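Local coordinates for hydrogenase maturation factor (Thermoanaerobacter tengcongensis, PDB 3VTH), which probably transfers the carbamoyl group of carbamoyl phosphate, with consumption of ATP, to the C-terminal thiol of HypE in [NiFe]-hydrogenase maturation, at residues Val23-Phe28 / Ser47-Glu52; Phe93-Ser98 / Arg178-Pro183; Ile145-Pro150 / Ser157-Pro162. All coordinates share one frame; numbering follows the deposited sequence.

Interaction 1. Residues Val23-Phe28 / Ser47-Glu52; sequences VGFRPF and SGLYIE. With PO4 (phosphate ion), chain E.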
loop_
_atom_site.group_PDB
_atom_site.type_symbol
_atom_site.label_atom_id
_atom_site.label_comp_id
_atom_site.label_asym_id
_atom_site.label_seq_id
_atom_site.Cartn_x
_atom_site.Cartn_y
_atom_site.Cartn_z
ATOM N N VAL A 23 -1.904 -20.322 -9.310
ATOM C CA VAL A 23 -1.462 -19.637 -10.525
ATOM C C VAL A 23 -1.619 -20.569 -11.725
ATOM O O VAL A 23 -1.200 -20.251 -12.833
ATOM C CB VAL A 23 0.006 -19.094 -10.395
ATOM C CG1 VAL A 23 0.142 -18.187 -9.165
ATOM C CG2 VAL A 23 1.040 -20.247 -10.280
ATOM N N GLY A 24 -2.238 -21.724 -11.507
ATOM C CA GLY A 24 -2.323 -22.744 -12.561
ATOM C C GLY A 24 -0.993 -23.422 -12.841
ATOM O O GLY A 24 -0.747 -23.888 -13.962
ATOM N N PHE A 25 -0.144 -23.516 -11.820
ATOM C CA PHE A 25 1.126 -24.214 -11.979
ATOM C C PHE A 25 0.970 -25.732 -12.159
ATOM O O PHE A 25 1.705 -26.344 -12.926
ATOM C CB PHE A 25 2.073 -23.897 -10.825
ATOM C CG PHE A 25 3.451 -23.470 -11.260
ATOM C CD1 PHE A 25 4.061 -22.361 -10.672
ATOM C CD2 PHE A 25 4.145 -24.178 -12.247
ATOM C CE1 PHE A 25 5.357 -21.961 -11.051
ATOM C CE2 PHE A 25 5.444 -23.794 -12.638
ATOM C CZ PHE A 25 6.048 -22.685 -12.042
ATOM N N ARG A 26 0.022 -26.340 -11.458
ATOM C CA ARG A 26 -0.220 -27.777 -11.614
ATOM C C ARG A 26 -0.673 -28.139 -13.033
ATOM O O ARG A 26 -0.033 -28.977 -13.659
ATOM C CB ARG A 26 -1.141 -28.329 -10.517
ATOM C CG ARG A 26 -0.429 -28.413 -9.146
ATOM C CD ARG A 26 -1.391 -28.696 -8.018
ATOM N NE ARG A 26 -2.257 -27.538 -7.732
ATOM C CZ ARG A 26 -3.227 -27.526 -6.817
ATOM N NH1 ARG A 26 -3.472 -28.612 -6.072
ATOM N NH2 ARG A 26 -3.946 -26.415 -6.633
ATOM N N PRO A 27 -1.725 -27.473 -13.571
ATOM C CA PRO A 27 -2.082 -27.791 -14.963
ATOM C C PRO A 27 -0.988 -27.454 -15.990
ATOM O O PRO A 27 -0.811 -28.207 -16.946
ATOM C CB PRO A 27 -3.351 -26.952 -15.225
ATOM C CG PRO A 27 -3.424 -25.957 -14.109
ATOM C CD PRO A 27 -2.752 -26.617 -12.931
ATOM N N PHE A 28 -0.276 -26.343 -15.790
ATOM C CA PHE A 28 0.867 -25.983 -16.624
ATOM C C PHE A 28 1.912 -27.131 -16.662
ATOM O O PHE A 28 2.326 -27.566 -17.729
ATOM C CB PHE A 28 1.493 -24.671 -16.106
ATOM C CG PHE A 28 2.760 -24.261 -16.820
ATOM C CD1 PHE A 28 3.968 -24.227 -16.144
ATOM C CD2 PHE A 28 2.740 -23.916 -18.167
ATOM C CE1 PHE A 28 5.151 -23.852 -16.793
ATOM C CE2 PHE A 28 3.920 -23.542 -18.828
ATOM C CZ PHE A 28 5.126 -23.502 -18.128
ATOM N N SER A 47 5.319 -25.957 1.085
ATOM C CA SER A 47 6.426 -25.042 0.855
ATOM C C SER A 47 6.462 -24.498 -0.571
ATOM O O SER A 47 7.282 -23.627 -0.897
ATOM C CB SER A 47 7.771 -25.663 1.302
ATOM O OG SER A 47 8.185 -26.634 0.368
ATOM N N GLY A 48 5.545 -24.986 -1.401
ATOM C CA GLY A 48 5.423 -24.532 -2.764
ATOM C C GLY A 48 4.899 -25.583 -3.725
ATOM O O GLY A 48 3.787 -26.114 -3.563
ATOM N N LEU A 49 5.708 -25.874 -4.736
ATOM C CA LEU A 49 5.336 -26.830 -5.757
ATOM C C LEU A 49 6.375 -27.937 -5.791
ATOM O O LEU A 49 7.578 -27.668 -5.749
ATOM C CB LEU A 49 5.194 -26.138 -7.119
ATOM C CG LEU A 49 4.696 -27.039 -8.256
ATOM C CD1 LEU A 49 3.186 -27.238 -8.187
ATOM C CD2 LEU A 49 5.113 -26.466 -9.586
ATOM N N TYR A 50 5.890 -29.172 -5.806
ATOM C CA TYR A 50 6.721 -30.367 -5.863
ATOM C C TYR A 50 6.472 -31.146 -7.166
ATOM O O TYR A 50 5.315 -31.434 -7.542
ATOM C CB TYR A 50 6.404 -31.249 -4.661
ATOM C CG TYR A 50 7.205 -32.530 -4.570
ATOM C CD1 TYR A 50 6.895 -33.629 -5.363
ATOM C CD2 TYR A 50 8.261 -32.641 -3.673
ATOM C CE1 TYR A 50 7.618 -34.821 -5.255
ATOM C CE2 TYR A 50 8.996 -33.810 -3.568
ATOM C CZ TYR A 50 8.666 -34.896 -4.360
ATOM O OH TYR A 50 9.394 -36.047 -4.247
ATOM N N ILE A 51 7.563 -31.508 -7.835
ATOM C CA ILE A 51 7.511 -32.228 -9.113
ATOM C C ILE A 51 8.492 -33.391 -9.095
ATOM O O ILE A 51 9.616 -33.249 -8.610
ATOM C CB ILE A 51 7.892 -31.311 -10.308
ATOM C CG1 ILE A 51 6.962 -30.094 -10.411
ATOM C CG2 ILE A 51 7.857 -32.087 -11.641
ATOM C CD1 ILE A 51 7.563 -28.935 -11.219
ATOM N N GLU A 52 8.048 -34.534 -9.615
ATOM C CA GLU A 52 8.924 -35.665 -9.943
ATOM C C GLU A 52 8.702 -35.977 -11.420
ATOM O O GLU A 52 7.560 -36.217 -11.837
ATOM C CB GLU A 52 8.562 -36.904 -9.122
ATOM C CG GLU A 52 8.873 -36.799 -7.630
ATOM C CD GLU A 52 8.607 -38.092 -6.845
ATOM O OE1 GLU A 52 8.504 -39.180 -7.458
ATOM O OE2 GLU A 52 8.509 -38.012 -5.593
HETATM P P PO4 E . -2.230 -24.041 -8.857
HETATM O O1 PO4 E . -3.353 -23.205 -9.407
HETATM O O2 PO4 E . -0.903 -23.371 -9.112
HETATM O O3 PO4 E . -2.412 -24.164 -7.371
HETATM O O4 PO4 E . -2.235 -25.407 -9.517
#

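Interaction 2. Residues Phe93-Ser98 / Arg178-Pro183; sequences FKIVGS and RFHAQP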
loop_
_atom_site.group_PDB
_atom_site.type_symbol
_atom_site.label_atom_id
_atom_site.label_comp_id
_atom_site.label_asym_id
_atom_site.label_seq_id
_atom_site.Cartn_x
_atom_site.Cartn_y
_atom_site.Cartn_z
ATOM N N PHE A 93 1.914 -39.529 -16.245
ATOM C CA PHE A 93 2.084 -38.312 -15.469
ATOM C C PHE A 93 0.743 -37.859 -14.905
ATOM O O PHE A 93 -0.250 -37.847 -15.622
ATOM C CB PHE A 93 2.712 -37.183 -16.293
ATOM C CG PHE A 93 3.154 -36.028 -15.446
ATOM C CD1 PHE A 93 2.273 -35.018 -15.117
ATOM C CD2 PHE A 93 4.446 -35.987 -14.926
ATOM C CE1 PHE A 93 2.673 -33.975 -14.300
ATOM C CE2 PHE A 93 4.851 -34.935 -14.102
ATOM C CZ PHE A 93 3.959 -33.942 -13.797
ATOM N N LYS A 94 0.717 -37.504 -13.622
ATOM C CA LYS A 94 -0.533 -37.148 -12.943
ATOM C C LYS A 94 -0.354 -35.963 -12.001
ATOM O O LYS A 94 0.702 -35.813 -11.371
ATOM C CB LYS A 94 -1.079 -38.342 -12.141
ATOM C CG LYS A 94 -1.695 -39.474 -12.980
ATOM C CD LYS A 94 -2.163 -40.617 -12.067
ATOM C CE LYS A 94 -3.165 -41.538 -12.763
ATOM N NZ LYS A 94 -4.475 -40.840 -13.023
ATOM N N ILE A 95 -1.378 -35.113 -11.919
ATOM C CA ILE A 95 -1.500 -34.170 -10.809
ATOM C C ILE A 95 -2.091 -34.962 -9.644
ATOM O O ILE A 95 -3.137 -35.614 -9.809
ATOM C CB ILE A 95 -2.441 -32.971 -11.149
ATOM C CG1 ILE A 95 -1.953 -32.241 -12.409
ATOM C CG2 ILE A 95 -2.550 -32.009 -9.949
ATOM C CD1 ILE A 95 -2.980 -31.246 -13.001
ATOM N N VAL A 96 -1.424 -34.931 -8.486
ATOM C CA VAL A 96 -1.898 -35.686 -7.315
ATOM C C VAL A 96 -2.310 -34.773 -6.158
ATOM O O VAL A 96 -2.149 -33.550 -6.250
ATOM C CB VAL A 96 -0.880 -36.790 -6.846
ATOM C CG1 VAL A 96 -0.569 -37.749 -7.989
ATOM C CG2 VAL A 96 0.402 -36.177 -6.297
ATOM N N GLY A 97 -2.852 -35.378 -5.094
ATOM C CA GLY A 97 -3.343 -34.643 -3.924
ATOM C C GLY A 97 -2.251 -33.830 -3.247
ATOM O O GLY A 97 -1.086 -34.214 -3.273
ATOM N N SER A 98 -2.634 -32.693 -2.657
ATOM C CA SER A 98 -1.685 -31.825 -1.961
ATOM C C SER A 98 -1.173 -32.461 -0.660
ATOM O O SER A 98 -1.870 -33.255 -0.042
ATOM C CB SER A 98 -2.334 -30.481 -1.653
ATOM O OG SER A 98 -2.617 -29.791 -2.856
ATOM N N ARG A 178 -9.507 -24.210 -18.367
ATOM C CA ARG A 178 -9.806 -24.352 -16.932
ATOM C C ARG A 178 -9.492 -25.748 -16.369
ATOM O O ARG A 178 -9.985 -26.109 -15.293
ATOM C CB ARG A 178 -11.262 -23.965 -16.625
ATOM C CG ARG A 178 -11.490 -22.473 -16.656
ATOM C CD ARG A 178 -12.948 -22.115 -16.370
ATOM N NE ARG A 178 -13.114 -20.664 -16.351
ATOM C CZ ARG A 178 -13.369 -19.932 -17.431
ATOM N NH1 ARG A 178 -13.496 -20.514 -18.628
ATOM N NH2 ARG A 178 -13.489 -18.615 -17.307
ATOM N N PHE A 179 -8.672 -26.514 -17.088
ATOM C CA PHE A 179 -8.114 -27.773 -16.576
ATOM C C PHE A 179 -7.482 -27.544 -15.201
ATOM O O PHE A 179 -6.594 -26.697 -15.051
ATOM C CB PHE A 179 -7.063 -28.298 -17.559
ATOM C CG PHE A 179 -6.472 -29.632 -17.192
ATOM C CD1 PHE A 179 -5.101 -29.758 -16.991
ATOM C CD2 PHE A 179 -7.272 -30.772 -17.092
ATOM C CE1 PHE A 179 -4.530 -31.006 -16.678
ATOM C CE2 PHE A 179 -6.718 -32.024 -16.784
ATOM C CZ PHE A 179 -5.346 -32.135 -16.571
ATOM N N HIS A 180 -7.963 -28.281 -14.201
ATOM C CA HIS A 180 -7.502 -28.125 -12.813
ATOM C C HIS A 180 -7.466 -26.682 -12.298
ATOM O O HIS A 180 -6.562 -26.298 -11.536
ATOM C CB HIS A 180 -6.153 -28.830 -12.617
ATOM C CG HIS A 180 -6.290 -30.302 -12.392
ATOM N ND1 HIS A 180 -5.978 -30.901 -11.190
ATOM C CD2 HIS A 180 -6.758 -31.290 -13.196
ATOM C CE1 HIS A 180 -6.206 -32.201 -11.277
ATOM N NE2 HIS A 180 -6.683 -32.462 -12.484
ATOM N N ALA A 181 -8.453 -25.886 -12.709
ATOM C CA ALA A 181 -8.608 -24.539 -12.183
ATOM C C ALA A 181 -9.356 -24.618 -10.862
ATOM O O ALA A 181 -10.556 -24.880 -10.843
ATOM C CB ALA A 181 -9.355 -23.634 -13.183
ATOM N N GLN A 182 -8.645 -24.388 -9.759
ATOM C CA GLN A 182 -9.238 -24.541 -8.425
ATOM C C GLN A 182 -10.527 -23.735 -8.189
ATOM O O GLN A 182 -11.426 -24.240 -7.535
ATOM C CB GLN A 182 -8.211 -24.275 -7.308
ATOM C CG GLN A 182 -7.089 -25.332 -7.237
ATOM C CD GLN A 182 -7.637 -26.746 -7.118
ATOM O OE1 GLN A 182 -8.414 -27.064 -6.203
ATOM N NE2 GLN A 182 -7.243 -27.600 -8.050
ATOM N N PRO A 183 -10.624 -22.498 -8.716
ATOM C CA PRO A 183 -11.857 -21.749 -8.476
ATOM C C PRO A 183 -12.985 -21.916 -9.521
ATOM O O PRO A 183 -13.970 -21.185 -9.460
ATOM C CB PRO A 183 -11.384 -20.304 -8.475
ATOM C CG PRO A 183 -10.212 -20.283 -9.403
ATOM C CD PRO A 183 -9.588 -21.666 -9.360
#

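Interaction 3. Residues Ile145-Pro150 / Ser157-Pro162; sequences IIEDIP and SMKVFP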
loop_
_atom_site.group_PDB
_atom_site.type_symbol
_atom_site.label_atom_id
_atom_site.label_comp_id
_atom_site.label_asym_id
_atom_site.label_seq_id
_atom_site.Cartn_x
_atom_site.Cartn_y
_atom_site.Cartn_z
ATOM N N ILE A 145 -9.933 -14.888 -0.318
ATOM C CA ILE A 145 -10.770 -16.074 -0.077
ATOM C C ILE A 145 -10.009 -17.314 0.405
ATOM O O ILE A 145 -10.598 -18.381 0.545
ATOM C CB ILE A 145 -11.625 -16.432 -1.313
ATOM C CG1 ILE A 145 -10.732 -16.841 -2.495
ATOM C CG2 ILE A 145 -12.573 -15.228 -1.678
ATOM C CD1 ILE A 145 -11.515 -17.482 -3.630
ATOM N N ILE A 146 -8.721 -17.161 0.699
ATOM C CA ILE A 146 -7.872 -18.302 1.105
ATOM C C ILE A 146 -7.864 -18.434 2.633
ATOM O O ILE A 146 -7.550 -17.475 3.341
ATOM C CB ILE A 146 -6.435 -18.177 0.505
ATOM C CG1 ILE A 146 -6.463 -18.473 -1.004
ATOM C CG2 ILE A 146 -5.419 -19.132 1.206
ATOM C CD1 ILE A 146 -5.206 -17.982 -1.782
ATOM N N GLU A 147 -8.217 -19.620 3.135
ATOM C CA GLU A 147 -8.249 -19.870 4.572
ATOM C C GLU A 147 -6.948 -20.469 5.090
ATOM O O GLU A 147 -6.627 -20.332 6.265
ATOM C CB GLU A 147 -9.385 -20.834 4.925
ATOM C CG GLU A 147 -10.762 -20.402 4.447
ATOM C CD GLU A 147 -11.822 -21.441 4.752
ATOM O OE1 GLU A 147 -11.471 -22.594 5.082
ATOM O OE2 GLU A 147 -13.014 -21.113 4.663
ATOM N N ASP A 148 -6.225 -21.167 4.212
ATOM C CA ASP A 148 -5.112 -22.014 4.614
ATOM C C ASP A 148 -4.428 -22.485 3.343
ATOM O O ASP A 148 -4.993 -22.366 2.249
ATOM C CB ASP A 148 -5.643 -23.230 5.394
ATOM C CG ASP A 148 -4.577 -23.910 6.270
ATOM O OD1 ASP A 148 -3.455 -23.384 6.432
ATOM O OD2 ASP A 148 -4.877 -24.998 6.803
ATOM N N ILE A 149 -3.216 -23.019 3.498
ATOM C CA ILE A 149 -2.452 -23.598 2.394
ATOM C C ILE A 149 -2.181 -25.045 2.777
ATOM O O ILE A 149 -2.400 -25.397 3.935
ATOM C CB ILE A 149 -1.133 -22.811 2.123
ATOM C CG1 ILE A 149 -0.213 -22.763 3.365
ATOM C CG2 ILE A 149 -1.462 -21.417 1.654
ATOM C CD1 ILE A 149 0.631 -24.027 3.588
ATOM N N PRO A 150 -1.735 -25.902 1.822
ATOM C CA PRO A 150 -1.507 -25.693 0.396
ATOM C C PRO A 150 -2.793 -25.269 -0.301
ATOM O O PRO A 150 -3.878 -25.776 0.033
ATOM C CB PRO A 150 -1.078 -27.073 -0.108
ATOM C CG PRO A 150 -0.568 -27.787 1.060
ATOM C CD PRO A 150 -1.348 -27.259 2.244
ATOM N N SER A 157 -13.052 -20.094 0.218
ATOM C CA SER A 157 -14.500 -20.056 0.445
ATOM C C SER A 157 -15.321 -20.646 -0.716
ATOM O O SER A 157 -16.557 -20.681 -0.643
ATOM C CB SER A 157 -14.987 -18.669 0.875
ATOM O OG SER A 157 -14.309 -17.656 0.210
ATOM N N MET A 158 -14.639 -21.126 -1.763
ATOM C CA MET A 158 -15.298 -21.935 -2.793
ATOM C C MET A 158 -15.602 -23.357 -2.304
ATOM O O MET A 158 -16.216 -24.141 -3.022
ATOM C CB MET A 158 -14.481 -21.976 -4.100
ATOM C CG MET A 158 -14.495 -20.659 -4.903
ATOM S SD MET A 158 -16.128 -19.920 -5.166
ATOM C CE MET A 158 -16.775 -21.025 -6.416
ATOM N N LYS A 159 -15.176 -23.678 -1.083
ATOM C CA LYS A 159 -15.391 -25.002 -0.502
ATOM C C LYS A 159 -16.866 -25.333 -0.276
ATOM O O LYS A 159 -17.207 -26.494 -0.090
ATOM C CB LYS A 159 -14.631 -25.161 0.822
ATOM C CG LYS A 159 -15.245 -24.387 1.998
ATOM C CD LYS A 159 -14.343 -24.437 3.229
ATOM C CE LYS A 159 -14.941 -23.627 4.377
ATOM N NZ LYS A 159 -14.117 -23.784 5.611
ATOM N N VAL A 160 -17.731 -24.319 -0.263
ATOM C CA VAL A 160 -19.173 -24.566 -0.128
ATOM C C VAL A 160 -19.910 -24.418 -1.462
ATOM O O VAL A 160 -21.142 -24.374 -1.501
ATOM C CB VAL A 160 -19.832 -23.712 0.984
ATOM C CG1 VAL A 160 -19.271 -24.094 2.348
ATOM C CG2 VAL A 160 -19.673 -22.195 0.708
ATOM N N PHE A 161 -19.143 -24.341 -2.548
ATOM C CA PHE A 161 -19.693 -24.323 -3.898
ATOM C C PHE A 161 -19.174 -25.511 -4.716
ATOM O O PHE A 161 -18.304 -25.334 -5.565
ATOM C CB PHE A 161 -19.314 -23.018 -4.597
ATOM C CG PHE A 161 -19.971 -21.800 -4.013
ATOM C CD1 PHE A 161 -21.309 -21.498 -4.314
ATOM C CD2 PHE A 161 -19.261 -20.949 -3.162
ATOM C CE1 PHE A 161 -21.929 -20.375 -3.768
ATOM C CE2 PHE A 161 -19.875 -19.812 -2.620
ATOM C CZ PHE A 161 -21.208 -19.525 -2.929
ATOM N N PRO A 162 -19.695 -26.727 -4.470
ATOM C CA PRO A 162 -19.216 -27.871 -5.266
ATOM C C PRO A 162 -19.504 -27.695 -6.761
ATOM O O PRO A 162 -20.570 -27.195 -7.130
ATOM C CB PRO A 162 -20.002 -29.061 -4.695
ATOM C CG PRO A 162 -21.189 -28.470 -4.069
ATOM C CD PRO A 162 -20.753 -27.126 -3.526
#

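Interaction 1. Residues Val23-Phe28 / Ser47-Glu52
Phe25 and Leu49 come nearest with their CA atoms 8.0 Å apart, where the first turn of helix 25-35 lies against strand 48-55, and no hydrogen bond joins the two. Leu49 does the work with both methyls. Its CD2 sits over one face of the Phe25 ring, offset toward the rim, in a CH-pi contact 4.0 Å from the centroid; its CD1 rests against Arg26 CG at 3.9 Å. A chi1 of -175° directs the branched end of Leu49 toward the helix, one methyl for each residue. A phosphate lies at the N-terminal end of helix 25-35, next to its N-cap residue Gly24. The amides of Val23, Gly24, Phe25 and Arg26 bond to it, with Gly22 N outside the segment adding another. Arg26 completes the grip: bent at chi3, its guanidinium meets the phosphate at the edge, with NE 2.8 Å from O4 and NH2 2.8 Å from O3, while NH1 forms a salt bridge with Asp152. This is consistent with the phosphate-binding site of an acylphosphatase-type domain, and Arg26 and nearby Asn44 are predicted active-site residues. With Leu49 CD1 packed against Arg26 CG, the convergent N-H groups would suit a phosphoryl group.

Interaction 2. Residues Phe93-Ser98 / Arg178-Pro183
Phe179 and His180 are the residues of 178-183 that meet Ile95, and just ahead of them the carbonyl O of Arg178 accepts Ala181 N at 3.0 Å, bridging the turn that carries them. Phe179 follows, with CG anti to the backbone N (chi1 -176°), which brings the far end of its ring to Ile95: CE1 lies 4.0 Å from Ile95 CD1, in an oblique approach. One face of this ring takes His180 CD2 near its rim. His180 carries most of the contact. Its imidazole lies broadside to Ile95, whose CD1 stands 3.5 Å from the ring centroid and only 13° off the ring normal, a CH-pi contact over the centre of the face. CB and CG2 of Ile95 lie over the same face, displaced beyond the ND1-CE1 side, CG2 3.8 Å from His180 ND1 and CB 3.8 Å from His180 CE1. Around the pair, Phe30 of helix 25-35 meets the Phe179 ring with planes about 55° apart, and Tyr171 stacks with the imidazole and also bonds to the His180 backbone. With an alanine in place of His180, the Ile95 methyl is likely to lose its aromatic surface and Tyr171 its stacking partner. Further on, Gln182 bonds through NE2 to Tyr171 OH and through OE1 to Arg153 N, and touches Arg26. Ile95 belongs to strand 93-95, the outermost on its side of a five-stranded sheet in the order 4-1-3-2-5. The arrangement is thus the docking of a zinc-finger loop, shortly before the zinc ligand Cys186, onto the edge of an acylphosphatase-type alpha/beta sandwich.

Interaction 3. Residues Ile145-Pro150 / Ser157-Pro162
The Glu147 carboxylate is the flat group that Lys159 seeks out: NZ sits in the fork between the two oxygens, 2.9 Å from Glu147 OE1 on its syn lone pair and 3.0 Å from Glu147 OE2 in a weak bond. The other flat group is the Ile145 carbonyl; Ser157 N approaches its O at 3.0 Å within the carbonyl plane, though the N-H...O angle, 137°, is far from straight. Both salt-bridge chains are extended beyond CG and cross at about a right angle, meeting at their charged ends. The two segments are the arms of a short loop, with Glu147 also bonded to the Lys155 backbone, in the connection between the two four-cysteine zinc sites, after Cys139 and before Cys164. Deeper in, Ser157 OG packs on the aliphatic side of Ile145, 3.3 Å from its CB and 3.5 Å from its CG2; a chi1 of 64° sets CG1 of Ile145 between N and C and leaves CG2, anti to the carbonyl carbon, beside that hydroxyl. This buried OG finds its polar partner in Asp361 O. Asp148, the residue after Glu147 in the chain, forms a salt bridge with Arg451, tying this connection to the Kae1-like part of the chain.

From the N terminus, interaction 1 closes first, joining the phosphate-binding turn and helix 25-35 to strand 48-55 within the acylphosphatase-type domain. Interaction 2 opens only afterwards, at the edge strand of that same sheet, and closes some eighty residues later on a loop of the second zinc finger. Interaction 3 opens and closes within that long excursion, a local closure in the connection between the zinc sites; no contact crosses another. Interactions 1 and 2 touch directly, Pro27 CB lying 3.3 Å from Phe179 O, and interactions 2 and 3 meet where Ser98 CB lies 3.9 Å from Pro150 CB. Interactions 1 and 3 remain about 6 Å apart at their nearest atoms.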